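Local coordinates for protein peptide amidase (Stenotrophomonas maltophilia, PDB 1M22) that probably hydrolyses amide bonds as a member of the amidase signature family, using a serine nucleophile, at residues T184-C192 with E434-A442; W318-E329 with I386-R394. One frame throughout, in Å; residues are numbered along the deposited sequence.

Contact 1: T184-C192 with E434-A442; sequences TETDGSIVC and ESYSAAAVA
Asp187 meets Ser437 because its CG lies anti to the backbone N (chi1 -168°), which carries the carboxylate over to helix 436-442. Tyr436 has its CG wedged between its own backbone N and carbonyl carbon (chi1 60°), and this turns the ring back toward the loop 186-190. Ser437 OG donates to Asp187 OD2 at 2.9 Å, on the syn lone pair of that oxygen. The other carboxylate oxygen, Asp187 OD1, sits in the plane of the Tyr436 ring at its edge, 3.6 Å from CE1. Gly188 comes at the same ring obliquely, with its CA 3.5 Å from Tyr436 CE1. Gly188 has no side chain, and the ring lies close to its backbone. One turn on from Tyr436, Ala440 packs its CB 3.4 Å from Thr186 O and also against Asp187 CA. On the far end of the ring Cys192 makes an oblique sulfur-aromatic contact, its SG 5.1 Å from the Tyr436 centroid. Val191 CG2 rests on Tyr436 CB. Behind this surface the extended Glu185 side chain organises the loop. Its OE1 accepts from Val191 N, nearly head-on, and from Ile190 N. Its OE2 takes a weak bond from Gly188 N, and a water bridges OE2 to Tyr436 O. The buried carboxylate is therefore gripped from several directions and ties the loop to the helix. Ser437 OG is also bonded to Trp318 NE1. The loop carries the nucleophile Ser189, whose OG is hydrogen-bonded to Ser165 OG, while Thr184 OG1 bonds Lys86 NZ. Helix 436-442 thus backs the nucleophile loop of the Ser-Ser-Lys catalytic triad characteristic of amidase signature enzymes.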
ATOM      1  N   THR A 184      -3.156   0.703   1.825  1.00  5.54           N
ATOM      2  CA  THR A 184      -3.160   0.154   3.178  1.00  4.65           C
ATOM      3  C   THR A 184      -2.870  -1.333   3.073  1.00  5.89           C
ATOM      4  O   THR A 184      -3.151  -1.963   2.050  1.00  6.12           O
ATOM      5  CB  THR A 184      -4.512   0.338   3.947  1.00  6.29           C
ATOM      6  OG1 THR A 184      -5.507  -0.545   3.412  1.00  7.49           O
ATOM      7  CG2 THR A 184      -4.995   1.773   3.873  1.00  7.34           C
ATOM      8  N   GLU A 185      -2.281  -1.885   4.127  1.00  5.84           N
ATOM      9  CA  GLU A 185      -1.967  -3.300   4.145  1.00  6.37           C
ATOM     10  C   GLU A 185      -2.330  -3.946   5.468  1.00  6.96           C
ATOM     11  O   GLU A 185      -2.131  -3.367   6.541  1.00  8.58           O
ATOM     12  CB  GLU A 185      -0.471  -3.547   3.872  1.00  6.35           C
ATOM     13  CG  GLU A 185      -0.091  -5.037   3.981  1.00  7.32           C
ATOM     14  CD  GLU A 185       1.163  -5.437   3.203  1.00  7.82           C
ATOM     15  OE1 GLU A 185       1.490  -4.786   2.185  1.00  8.03           O
ATOM     16  OE2 GLU A 185       1.807  -6.435   3.597  1.00  8.43           O
ATOM     17  N   THR A 186      -2.887  -5.146   5.369  1.00  7.47           N
ATOM     18  CA  THR A 186      -3.227  -5.956   6.527  1.00  7.06           C
ATOM     19  C   THR A 186      -2.314  -7.174   6.347  1.00  7.58           C
ATOM     20  O   THR A 186      -1.631  -7.595   7.275  1.00  8.44           O
ATOM     21  CB  THR A 186      -4.715  -6.328   6.525  1.00  8.55           C
ATOM     22  OG1 THR A 186      -5.490  -5.125   6.646  1.00 11.05           O
ATOM     23  CG2 THR A 186      -5.037  -7.253   7.690  1.00 11.30           C
ATOM     24  N   ASP A 187      -2.296  -7.726   5.136  1.00  8.59           N
ATOM     25  CA  ASP A 187      -1.395  -8.826   4.798  1.00  7.61           C
ATOM     26  C   ASP A 187      -1.214  -8.898   3.281  1.00  8.60           C
ATOM     27  O   ASP A 187      -1.966  -9.579   2.576  1.00 10.05           O
ATOM     28  CB  ASP A 187      -1.882 -10.182   5.324  1.00  8.66           C
ATOM     29  CG  ASP A 187      -0.796 -11.254   5.231  1.00 10.78           C
ATOM     30  OD1 ASP A 187       0.045 -11.176   4.311  1.00 11.53           O
ATOM     31  OD2 ASP A 187      -0.772 -12.178   6.071  1.00 12.48           O
ATOM     32  N   GLY A 188      -0.219  -8.159   2.795  1.00  7.22           N
ATOM     33  CA  GLY A 188       0.109  -8.129   1.380  1.00  7.72           C
ATOM     34  C   GLY A 188      -0.538  -7.041   0.538  1.00  7.26           C
ATOM     35  O   GLY A 188      -0.100  -6.809  -0.593  1.00  8.09           O
ATOM     36  N   SER A 189      -1.537  -6.348   1.082  1.00  6.52           N
ATOM     37  CA  SER A 189      -2.272  -5.337   0.317  1.00  6.94           C
ATOM     38  C   SER A 189      -1.545  -4.113  -0.226  1.00  6.06           C
ATOM     39  O   SER A 189      -2.127  -3.360  -1.010  1.00  6.44           O
ATOM     40  CB  SER A 189      -3.512  -4.894   1.088  1.00  8.42           C
ATOM     41  OG  SER A 189      -4.517  -5.894   1.004  1.00 17.00           O
ATOM     42  N   ILE A 190      -0.309  -3.878   0.204  1.00  5.35           N
ATOM     43  CA  ILE A 190       0.461  -2.778  -0.366  1.00  5.01           C
ATOM     44  C   ILE A 190       1.563  -3.368  -1.243  1.00  5.36           C
ATOM     45  O   ILE A 190       1.630  -3.084  -2.437  1.00  6.74           O
ATOM     46  CB  ILE A 190       1.131  -1.874   0.702  1.00  5.00           C
ATOM     47  CG1 ILE A 190       0.089  -0.937   1.322  1.00  6.39           C
ATOM     48  CG2 ILE A 190       2.260  -1.048   0.062  1.00  7.02           C
ATOM     49  CD1 ILE A 190       0.613  -0.125   2.487  1.00  6.99           C
ATOM     50  N   VAL A 191       2.400  -4.225  -0.670  1.00  5.68           N
ATOM     51  CA  VAL A 191       3.515  -4.766  -1.436  1.00  6.53           C
ATOM     52  C   VAL A 191       3.162  -5.667  -2.607  1.00  6.22           C
ATOM     53  O   VAL A 191       3.853  -5.646  -3.623  1.00  6.30           O
ATOM     54  CB  VAL A 191       4.551  -5.479  -0.517  1.00  6.46           C
ATOM     55  CG1 VAL A 191       5.134  -4.474   0.465  1.00  8.24           C
ATOM     56  CG2 VAL A 191       3.908  -6.642   0.223  1.00  9.19           C
ATOM     57  N   CYS A 192       2.088  -6.441  -2.493  1.00  6.28           N
ATOM     58  CA  CYS A 192       1.724  -7.321  -3.597  1.00  8.70           C
ATOM     59  C   CYS A 192       1.247  -6.536  -4.819  1.00  6.14           C
ATOM     60  O   CYS A 192       1.775  -6.724  -5.917  1.00  6.57           O
ATOM     61  CB  CYS A 192       0.660  -8.328  -3.162  1.00  8.10           C
ATOM     62  SG  CYS A 192       0.738  -9.866  -4.096  1.00 22.03           S
ATOM     63  N   GLU A 434       5.678 -17.191  -0.951  1.00 13.93           N
ATOM     64  CA  GLU A 434       5.721 -15.763  -0.629  1.00 12.89           C
ATOM     65  C   GLU A 434       6.184 -15.585   0.812  1.00 12.72           C
ATOM     66  O   GLU A 434       5.939 -16.446   1.658  1.00 13.44           O
ATOM     67  CB  GLU A 434       4.343 -15.125  -0.820  1.00 14.95           C
ATOM     68  CG  GLU A 434       3.803 -15.245  -2.235  1.00 17.98           C
ATOM     69  CD  GLU A 434       2.399 -14.688  -2.370  1.00 20.87           C
ATOM     70  OE1 GLU A 434       1.523 -15.097  -1.579  1.00 22.49           O
ATOM     71  OE2 GLU A 434       2.169 -13.850  -3.266  1.00 21.60           O
ATOM     72  N   SER A 435       6.843 -14.462   1.092  1.00 10.39           N
ATOM     73  CA  SER A 435       7.362 -14.190   2.429  1.00 11.13           C
ATOM     74  C   SER A 435       6.857 -12.910   3.094  1.00 10.64           C
ATOM     75  O   SER A 435       7.079 -12.714   4.292  1.00 11.26           O
ATOM     76  CB  SER A 435       8.893 -14.136   2.384  1.00 10.80           C
ATOM     77  OG  SER A 435       9.448 -15.372   1.965  1.00 14.28           O
ATOM     78  N   TYR A 436       6.180 -12.044   2.341  1.00  9.27           N
ATOM     79  CA  TYR A 436       5.701 -10.777   2.897  1.00  9.45           C
ATOM     80  C   TYR A 436       4.733 -10.897   4.073  1.00  8.49           C
ATOM     81  O   TYR A 436       4.565  -9.947   4.837  1.00  8.51           O
ATOM     82  CB  TYR A 436       5.077  -9.908   1.795  1.00 11.32           C
ATOM     83  CG  TYR A 436       3.902 -10.536   1.082  1.00 10.64           C
ATOM     84  CD1 TYR A 436       2.664 -10.669   1.712  1.00 11.55           C
ATOM     85  CD2 TYR A 436       4.031 -11.008  -0.223  1.00 13.90           C
ATOM     86  CE1 TYR A 436       1.584 -11.261   1.059  1.00 12.57           C
ATOM     87  CE2 TYR A 436       2.959 -11.601  -0.884  1.00 16.30           C
ATOM     88  CZ  TYR A 436       1.741 -11.725  -0.237  1.00 16.97           C
ATOM     89  OH  TYR A 436       0.684 -12.326  -0.883  1.00 21.86           O
ATOM     90  N   SER A 437       4.100 -12.054   4.227  1.00  8.41           N
ATOM     91  CA  SER A 437       3.168 -12.240   5.330  1.00  8.24           C
ATOM     92  C   SER A 437       3.875 -12.101   6.676  1.00  7.79           C
ATOM     93  O   SER A 437       3.277 -11.657   7.655  1.00  8.43           O
ATOM     94  CB  SER A 437       2.505 -13.616   5.244  1.00  8.87           C
ATOM     95  OG  SER A 437       1.603 -13.812   6.324  1.00 13.93           O
ATOM     96  N   ALA A 438       5.148 -12.481   6.725  1.00  7.56           N
ATOM     97  CA  ALA A 438       5.908 -12.389   7.966  1.00  7.60           C
ATOM     98  C   ALA A 438       5.940 -10.950   8.477  1.00  7.17           C
ATOM     99  O   ALA A 438       5.691 -10.694   9.652  1.00  7.75           O
ATOM    100  CB  ALA A 438       7.329 -12.903   7.755  1.00  9.94           C
ATOM    101  N   ALA A 439       6.248 -10.006   7.593  1.00  6.89           N
ATOM    102  CA  ALA A 439       6.299  -8.609   8.001  1.00  6.69           C
ATOM    103  C   ALA A 439       4.914  -8.102   8.393  1.00  5.77           C
ATOM    104  O   ALA A 439       4.762  -7.377   9.376  1.00  6.43           O
ATOM    105  CB  ALA A 439       6.875  -7.753   6.875  1.00  7.74           C
ATOM    106  N   ALA A 440       3.901  -8.486   7.627  1.00  6.47           N
ATOM    107  CA  ALA A 440       2.543  -8.053   7.925  1.00  6.42           C
ATOM    108  C   ALA A 440       2.076  -8.533   9.301  1.00  6.36           C
ATOM    109  O   ALA A 440       1.536  -7.756  10.090  1.00  7.51           O
ATOM    110  CB  ALA A 440       1.586  -8.553   6.840  1.00  7.52           C
ATOM    111  N   VAL A 441       2.294  -9.810   9.588  1.00  6.36           N
ATOM    112  CA  VAL A 441       1.865 -10.382  10.858  1.00  7.16           C
ATOM    113  C   VAL A 441       2.704  -9.888  12.039  1.00  7.64           C
ATOM    114  O   VAL A 441       2.188  -9.703  13.142  1.00  8.87           O
ATOM    115  CB  VAL A 441       1.881 -11.924  10.769  1.00  7.05           C
ATOM    116  CG1 VAL A 441       1.515 -12.545  12.109  1.00  9.13           C
ATOM    117  CG2 VAL A 441       0.893 -12.371   9.691  1.00  8.03           C
ATOM    118  N   ALA A 442       3.992  -9.657  11.809  1.00  7.40           N
ATOM    119  CA  ALA A 442       4.872  -9.165  12.866  1.00  6.73           C
ATOM    120  C   ALA A 442       4.659  -7.675  13.108  1.00  7.10           C
ATOM    121  O   ALA A 442       5.039  -7.156  14.155  1.00  8.92           O
ATOM    122  CB  ALA A 442       6.326  -9.412  12.487  1.00  7.09           C
TER
HETATM  123  O   HOH W   1       4.410  -7.083   4.069  1.00  9.52           O

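Contact 2: W318-E329 with I386-R394; sequences WAEAERTLLLYE and IRARSDARR
Leu325 meets helix 383-407 with one methyl, CD2. Its CB points toward that helix. CG sits between the backbone N and the carbonyl carbon (chi1 76°), an uncommon choice inside a helix. CB and CG act as a stem, set back from the partner. At CG the chain forks. CD1 leans away from the partner, while CD2 goes in, 3.6 Å from Ala392 CB and 4.0 Å from Arg389 CA. The methyl sits against two residues three apart in the sequence, so on neighbouring turns of the helix. The rest of the interface is made of small groups. Ala321 CB rests on Ala388 O at 3.5 Å, and the exchange is mutual, with Ala388 CB 3.6 Å from Ala321 O. Ala321 CB also touches Ala392 CB. Thr324 turns its CG2 methyl to Ala388 CB at 3.7 Å. Just before helix 319-340, Trp318 CB lies against Ala392 CA, while its ring swings away to Ala438 and Val441 of helix 436-442. At the other end Glu329 crosses Arg389 at about a right angle, and its OE2 is 3.7 Å from Arg389 CD. The carboxylate meets the aliphatic part of the arginine, not its charged end. Tyr385 OH and Ser220 OG hold Glu329 OE2, and Ser218 OG holds OE1. Arg389 also lies near a bound EPE molecule. The alanines let the axes of segments 319-329 and 386-394 approach to 8.1 Å, at a crossing angle of -130°. No hydrogen bond or salt bridge joins the two segments. The contact depends on methyl groups against backbone and methyl groups, so the crossing probably rests mainly on shape, with the Glu329 to Tyr385 bond adding a polar tie between the same two helices.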
ATOM      1  N   TRP A 318       2.162 -19.155  11.480  1.00 14.06           N
ATOM      2  CA  TRP A 318       1.183 -18.247  12.067  1.00 12.17           C
ATOM      3  C   TRP A 318      -0.140 -18.165  11.306  1.00 12.69           C
ATOM      4  O   TRP A 318      -1.040 -17.440  11.714  1.00 12.01           O
ATOM      5  CB  TRP A 318       1.792 -16.848  12.141  1.00 12.41           C
ATOM      6  CG  TRP A 318       2.250 -16.362  10.797  1.00 11.53           C
ATOM      7  CD1 TRP A 318       1.465 -15.903   9.773  1.00 11.70           C
ATOM      8  CD2 TRP A 318       3.593 -16.349  10.306  1.00 11.96           C
ATOM      9  NE1 TRP A 318       2.241 -15.606   8.679  1.00 12.08           N
ATOM     10  CE2 TRP A 318       3.550 -15.872   8.977  1.00 12.78           C
ATOM     11  CE3 TRP A 318       4.833 -16.695  10.862  1.00 12.11           C
ATOM     12  CZ2 TRP A 318       4.701 -15.732   8.194  1.00 13.80           C
ATOM     13  CZ3 TRP A 318       5.977 -16.556  10.083  1.00 13.66           C
ATOM     14  CH2 TRP A 318       5.903 -16.078   8.763  1.00 13.09           C
ATOM     15  N   ALA A 319      -0.256 -18.902  10.206  1.00 12.36           N
ATOM     16  CA  ALA A 319      -1.462 -18.867   9.381  1.00 12.79           C
ATOM     17  C   ALA A 319      -2.788 -18.977  10.136  1.00 11.85           C
ATOM     18  O   ALA A 319      -3.666 -18.126   9.986  1.00 12.76           O
ATOM     19  CB  ALA A 319      -1.387 -19.949   8.311  1.00 14.25           C
ATOM     20  N   GLU A 320      -2.937 -20.026  10.939  1.00 12.96           N
ATOM     21  CA  GLU A 320      -4.170 -20.240  11.692  1.00 13.68           C
ATOM     22  C   GLU A 320      -4.440 -19.143  12.718  1.00 12.43           C
ATOM     23  O   GLU A 320      -5.564 -18.652  12.834  1.00 12.49           O
ATOM     24  CB  GLU A 320      -4.120 -21.605  12.384  1.00 18.19           C
ATOM     25  CG  GLU A 320      -5.359 -21.946  13.188  1.00 25.57           C
ATOM     26  CD  GLU A 320      -5.366 -23.387  13.660  1.00 29.70           C
ATOM     27  OE1 GLU A 320      -4.406 -23.800  14.346  1.00 31.78           O
ATOM     28  OE2 GLU A 320      -6.335 -24.108  13.344  1.00 33.47           O
ATOM     29  N   ALA A 321      -3.408 -18.761  13.463  1.00 10.81           N
ATOM     30  CA  ALA A 321      -3.546 -17.719  14.472  1.00 10.29           C
ATOM     31  C   ALA A 321      -3.926 -16.392  13.822  1.00  9.84           C
ATOM     32  O   ALA A 321      -4.742 -15.639  14.359  1.00  9.36           O
ATOM     33  CB  ALA A 321      -2.242 -17.568  15.252  1.00 10.87           C
ATOM     34  N   GLU A 322      -3.331 -16.107  12.667  1.00  9.77           N
ATOM     35  CA  GLU A 322      -3.625 -14.865  11.961  1.00  9.20           C
ATOM     36  C   GLU A 322      -5.085 -14.828  11.518  1.00  9.16           C
ATOM     37  O   GLU A 322      -5.763 -13.820  11.678  1.00  9.18           O
ATOM     38  CB  GLU A 322      -2.709 -14.706  10.742  1.00  9.07           C
ATOM     39  CG  GLU A 322      -3.030 -13.467   9.918  1.00  7.89           C
ATOM     40  CD  GLU A 322      -2.199 -13.354   8.659  1.00  9.95           C
ATOM     41  OE1 GLU A 322      -1.578 -14.360   8.249  1.00 11.29           O
ATOM     42  OE2 GLU A 322      -2.183 -12.251   8.069  1.00  8.95           O
ATOM     43  N   ARG A 323      -5.567 -15.936  10.964  1.00  9.20           N
ATOM     44  CA  ARG A 323      -6.950 -16.017  10.510  1.00 11.33           C
ATOM     45  C   ARG A 323      -7.868 -15.673  11.675  1.00 10.75           C
ATOM     46  O   ARG A 323      -8.803 -14.885  11.539  1.00 11.23           O
ATOM     47  CB  ARG A 323      -7.239 -17.436  10.006  1.00 15.16           C
ATOM     48  CG  ARG A 323      -8.648 -17.680   9.483  1.00 21.79           C
ATOM     49  CD  ARG A 323      -8.772 -19.111   8.971  1.00 28.10           C
ATOM     50  NE  ARG A 323     -10.028 -19.363   8.269  1.00 32.68           N
ATOM     51  CZ  ARG A 323     -11.226 -19.390   8.846  1.00 34.07           C
ATOM     52  NH1 ARG A 323     -11.346 -19.180  10.151  1.00 33.29           N
ATOM     53  NH2 ARG A 323     -12.306 -19.632   8.116  1.00 35.73           N
ATOM     54  N   THR A 324      -7.582 -16.263  12.829  1.00 10.16           N
ATOM     55  CA  THR A 324      -8.376 -16.030  14.023  1.00 10.82           C
ATOM     56  C   THR A 324      -8.357 -14.576  14.487  1.00  9.93           C
ATOM     57  O   THR A 324      -9.409 -13.976  14.704  1.00  9.53           O
ATOM     58  CB  THR A 324      -7.892 -16.923  15.183  1.00 11.20           C
ATOM     59  OG1 THR A 324      -8.090 -18.300  14.836  1.00 13.65           O
ATOM     60  CG2 THR A 324      -8.654 -16.609  16.460  1.00 11.94           C
ATOM     61  N   LEU A 325      -7.169 -13.996  14.628  1.00  8.43           N
ATOM     62  CA  LEU A 325      -7.099 -12.622  15.108  1.00  8.25           C
ATOM     63  C   LEU A 325      -7.765 -11.630  14.154  1.00  7.71           C
ATOM     64  O   LEU A 325      -8.380 -10.664  14.598  1.00  9.47           O
ATOM     65  CB  LEU A 325      -5.641 -12.226  15.398  1.00  8.86           C
ATOM     66  CG  LEU A 325      -4.676 -11.895  14.262  1.00  7.91           C
ATOM     67  CD1 LEU A 325      -4.804 -10.420  13.894  1.00  9.91           C
ATOM     68  CD2 LEU A 325      -3.255 -12.190  14.713  1.00 10.45           C
ATOM     69  N   LEU A 326      -7.661 -11.873  12.851  1.00  7.97           N
ATOM     70  CA  LEU A 326      -8.280 -10.977  11.879  1.00  8.27           C
ATOM     71  C   LEU A 326      -9.804 -10.972  11.996  1.00  8.60           C
ATOM     72  O   LEU A 326     -10.430  -9.920  11.917  1.00  8.73           O
ATOM     73  CB  LEU A 326      -7.874 -11.360  10.451  1.00 10.34           C
ATOM     74  CG  LEU A 326      -6.398 -11.188  10.083  1.00 10.41           C
ATOM     75  CD1 LEU A 326      -6.185 -11.590   8.631  1.00 11.37           C
ATOM     76  CD2 LEU A 326      -5.975  -9.746  10.298  1.00 11.55           C
ATOM     77  N   LEU A 327     -10.399 -12.147  12.184  1.00  8.46           N
ATOM     78  CA  LEU A 327     -11.849 -12.239  12.313  1.00  9.27           C
ATOM     79  C   LEU A 327     -12.342 -11.462  13.531  1.00  8.30           C
ATOM     80  O   LEU A 327     -13.286 -10.683  13.436  1.00  9.41           O
ATOM     81  CB  LEU A 327     -12.279 -13.706  12.414  1.00  9.90           C
ATOM     82  CG  LEU A 327     -12.122 -14.545  11.143  1.00 10.74           C
ATOM     83  CD1 LEU A 327     -12.291 -16.019  11.473  1.00 13.20           C
ATOM     84  CD2 LEU A 327     -13.144 -14.104  10.106  1.00 11.30           C
ATOM     85  N   TYR A 328     -11.693 -11.670  14.672  1.00  7.90           N
ATOM     86  CA  TYR A 328     -12.087 -10.978  15.892  1.00  7.47           C
ATOM     87  C   TYR A 328     -11.877  -9.472  15.804  1.00  8.48           C
ATOM     88  O   TYR A 328     -12.755  -8.688  16.164  1.00  9.56           O
ATOM     89  CB  TYR A 328     -11.300 -11.507  17.095  1.00  9.97           C
ATOM     90  CG  TYR A 328     -11.819 -12.805  17.673  1.00 10.41           C
ATOM     91  CD1 TYR A 328     -11.590 -14.019  17.032  1.00 11.97           C
ATOM     92  CD2 TYR A 328     -12.523 -12.816  18.877  1.00 12.34           C
ATOM     93  CE1 TYR A 328     -12.046 -15.222  17.579  1.00 14.74           C
ATOM     94  CE2 TYR A 328     -12.984 -14.009  19.432  1.00 13.97           C
ATOM     95  CZ  TYR A 328     -12.741 -15.204  18.778  1.00 14.98           C
ATOM     96  OH  TYR A 328     -13.181 -16.389  19.326  1.00 20.97           O
ATOM     97  N   GLU A 329     -10.709  -9.065  15.323  1.00  8.24           N
ATOM     98  CA  GLU A 329     -10.410  -7.647  15.232  1.00  8.49           C
ATOM     99  C   GLU A 329     -11.240  -6.929  14.178  1.00  7.23           C
ATOM    100  O   GLU A 329     -11.549  -5.749  14.331  1.00  9.37           O
ATOM    101  CB  GLU A 329      -8.909  -7.451  14.994  1.00  7.95           C
ATOM    102  CG  GLU A 329      -8.073  -7.938  16.177  1.00  8.88           C
ATOM    103  CD  GLU A 329      -6.593  -7.642  16.045  1.00  9.61           C
ATOM    104  OE1 GLU A 329      -6.200  -6.933  15.090  1.00 10.00           O
ATOM    105  OE2 GLU A 329      -5.820  -8.118  16.905  1.00 10.21           O
ATOM    106  N   ILE A 386      -6.982 -13.987  22.343  1.00 13.42           N
ATOM    107  CA  ILE A 386      -5.795 -13.478  23.013  1.00 13.39           C
ATOM    108  C   ILE A 386      -4.586 -14.350  22.692  1.00 14.06           C
ATOM    109  O   ILE A 386      -3.508 -13.836  22.386  1.00 13.17           O
ATOM    110  CB  ILE A 386      -6.012 -13.410  24.541  1.00 15.92           C
ATOM    111  CG1 ILE A 386      -7.123 -12.401  24.850  1.00 16.18           C
ATOM    112  CG2 ILE A 386      -4.717 -13.016  25.243  1.00 17.13           C
ATOM    113  CD1 ILE A 386      -7.438 -12.247  26.330  1.00 19.35           C
ATOM    114  N   ARG A 387      -4.764 -15.666  22.743  1.00 14.05           N
ATOM    115  CA  ARG A 387      -3.669 -16.581  22.437  1.00 15.91           C
ATOM    116  C   ARG A 387      -3.234 -16.436  20.980  1.00 14.73           C
ATOM    117  O   ARG A 387      -2.041 -16.380  20.684  1.00 13.59           O
ATOM    118  CB  ARG A 387      -4.085 -18.033  22.701  1.00 18.13           C
ATOM    119  CG  ARG A 387      -4.445 -18.339  24.148  1.00 26.05           C
ATOM    120  CD  ARG A 387      -4.431 -19.842  24.409  1.00 29.10           C
ATOM    121  NE  ARG A 387      -5.422 -20.568  23.619  1.00 31.50           N
ATOM    122  CZ  ARG A 387      -6.723 -20.605  23.894  1.00 31.05           C
ATOM    123  NH1 ARG A 387      -7.201 -19.958  24.948  1.00 32.01           N
ATOM    124  NH2 ARG A 387      -7.547 -21.292  23.113  1.00 32.37           N
ATOM    125  N   ALA A 388      -4.206 -16.373  20.075  1.00 13.33           N
ATOM    126  CA  ALA A 388      -3.921 -16.243  18.650  1.00 12.02           C
ATOM    127  C   ALA A 388      -3.139 -14.971  18.334  1.00 12.10           C
ATOM    128  O   ALA A 388      -2.152 -15.008  17.598  1.00 11.45           O
ATOM    129  CB  ALA A 388      -5.221 -16.265  17.858  1.00 14.27           C
ATOM    130  N   ARG A 389      -3.582 -13.848  18.889  1.00 11.17           N
ATOM    131  CA  ARG A 389      -2.912 -12.572  18.653  1.00 11.23           C
ATOM    132  C   ARG A 389      -1.463 -12.656  19.120  1.00 12.31           C
ATOM    133  O   ARG A 389      -0.544 -12.227  18.421  1.00 11.57           O
ATOM    134  CB  ARG A 389      -3.631 -11.448  19.399  1.00 12.44           C
ATOM    135  CG  ARG A 389      -3.042 -10.061  19.160  1.00 13.75           C
ATOM    136  CD  ARG A 389      -3.844  -8.993  19.886  1.00 19.18           C
ATOM    137  NE  ARG A 389      -3.841  -9.189  21.332  1.00 22.76           N
ATOM    138  CZ  ARG A 389      -4.597  -8.498  22.179  1.00 25.19           C
ATOM    139  NH1 ARG A 389      -5.420  -7.562  21.725  1.00 25.51           N
ATOM    140  NH2 ARG A 389      -4.530  -8.741  23.483  1.00 24.84           N
ATOM    141  N   SER A 390      -1.264 -13.223  20.304  1.00 11.82           N
ATOM    142  CA  SER A 390       0.072 -13.363  20.868  1.00 12.70           C
ATOM    143  C   SER A 390       0.952 -14.307  20.052  1.00 12.03           C
ATOM    144  O   SER A 390       2.101 -13.983  19.744  1.00 11.77           O
ATOM    145  CB  SER A 390      -0.019 -13.868  22.310  1.00 14.88           C
ATOM    146  OG  SER A 390       1.272 -14.026  22.873  1.00 21.70           O
ATOM    147  N   ASP A 391       0.413 -15.472  19.699  1.00 11.20           N
ATOM    148  CA  ASP A 391       1.170 -16.453  18.930  1.00 12.38           C
ATOM    149  C   ASP A 391       1.593 -15.946  17.553  1.00 11.94           C
ATOM    150  O   ASP A 391       2.740 -16.125  17.146  1.00 12.57           O
ATOM    151  CB  ASP A 391       0.368 -17.749  18.760  1.00 14.96           C
ATOM    152  CG  ASP A 391       0.220 -18.519  20.057  1.00 18.35           C
ATOM    153  OD1 ASP A 391       1.106 -18.398  20.927  1.00 19.67           O
ATOM    154  OD2 ASP A 391      -0.776 -19.260  20.198  1.00 21.32           O
ATOM    155  N   ALA A 392       0.665 -15.324  16.835  1.00 11.50           N
ATOM    156  CA  ALA A 392       0.965 -14.814  15.501  1.00 10.04           C
ATOM    157  C   ALA A 392       2.116 -13.811  15.535  1.00  9.70           C
ATOM    158  O   ALA A 392       3.071 -13.922  14.768  1.00 10.14           O
ATOM    159  CB  ALA A 392      -0.278 -14.167  14.900  1.00 10.72           C
ATOM    160  N   ARG A 393       2.013 -12.840  16.435  1.00  9.83           N
ATOM    161  CA  ARG A 393       3.026 -11.803  16.594  1.00 11.50           C
ATOM    162  C   ARG A 393       4.388 -12.402  16.956  1.00 11.64           C
ATOM    163  O   ARG A 393       5.421 -12.018  16.399  1.00 10.79           O
ATOM    164  CB  ARG A 393       2.549 -10.819  17.675  1.00 14.86           C
ATOM    165  CG  ARG A 393       3.409  -9.588  17.887  1.00 18.52           C
ATOM    166  CD  ARG A 393       3.899  -9.006  16.576  1.00 20.35           C
ATOM    167  NE  ARG A 393       2.864  -8.593  15.633  1.00 20.84           N
ATOM    168  CZ  ARG A 393       2.195  -7.447  15.697  1.00 20.85           C
ATOM    169  NH1 ARG A 393       2.437  -6.582  16.675  1.00 21.38           N
ATOM    170  NH2 ARG A 393       1.310  -7.150  14.757  1.00 14.75           N
ATOM    171  N   ARG A 394       4.382 -13.357  17.880  1.00 11.64           N
ATOM    172  CA  ARG A 394       5.606 -14.017  18.324  1.00 11.65           C
ATOM    173  C   ARG A 394       6.273 -14.845  17.227  1.00 10.82           C
ATOM    174  O   ARG A 394       7.480 -14.747  17.011  1.00 11.51           O
ATOM    175  CB  ARG A 394       5.295 -14.914  19.526  1.00 13.40           C
ATOM    176  CG  ARG A 394       6.458 -15.776  19.990  1.00 15.08           C
ATOM    177  CD  ARG A 394       6.099 -16.532  21.268  1.00 15.28           C
ATOM    178  NE  ARG A 394       4.923 -17.385  21.101  1.00 18.94           N
ATOM    179  CZ  ARG A 394       4.910 -18.523  20.414  1.00 18.27           C
ATOM    180  NH1 ARG A 394       6.013 -18.959  19.823  1.00 21.75           N
ATOM    181  NH2 ARG A 394       3.788 -19.225  20.316  1.00 21.25           N
TER

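In the fold
The centre of contact 1 is about 9 Å from the centre of the chain, that of contact 2 about 22 Å. Contact 1 carries the active-site loop. Contact 2 joins two helices of the outer layer, although most of its touching residues are still buried. The centres of contacts 1 and 2 are about 14 Å apart. Helix 436-442 sits between them: Val441 packs on Ala392, and Arg393 NE bonds Val441 O. Trp318 and Glu322 reach inward from contact 2 toward Ser437 and Val441. Chemistry changes with depth. Contact 1 combines two carboxylates, Glu185 and Asp187, a bridging water and an aromatic ring, whereas contact 2 is almost wholly apolar across its interface.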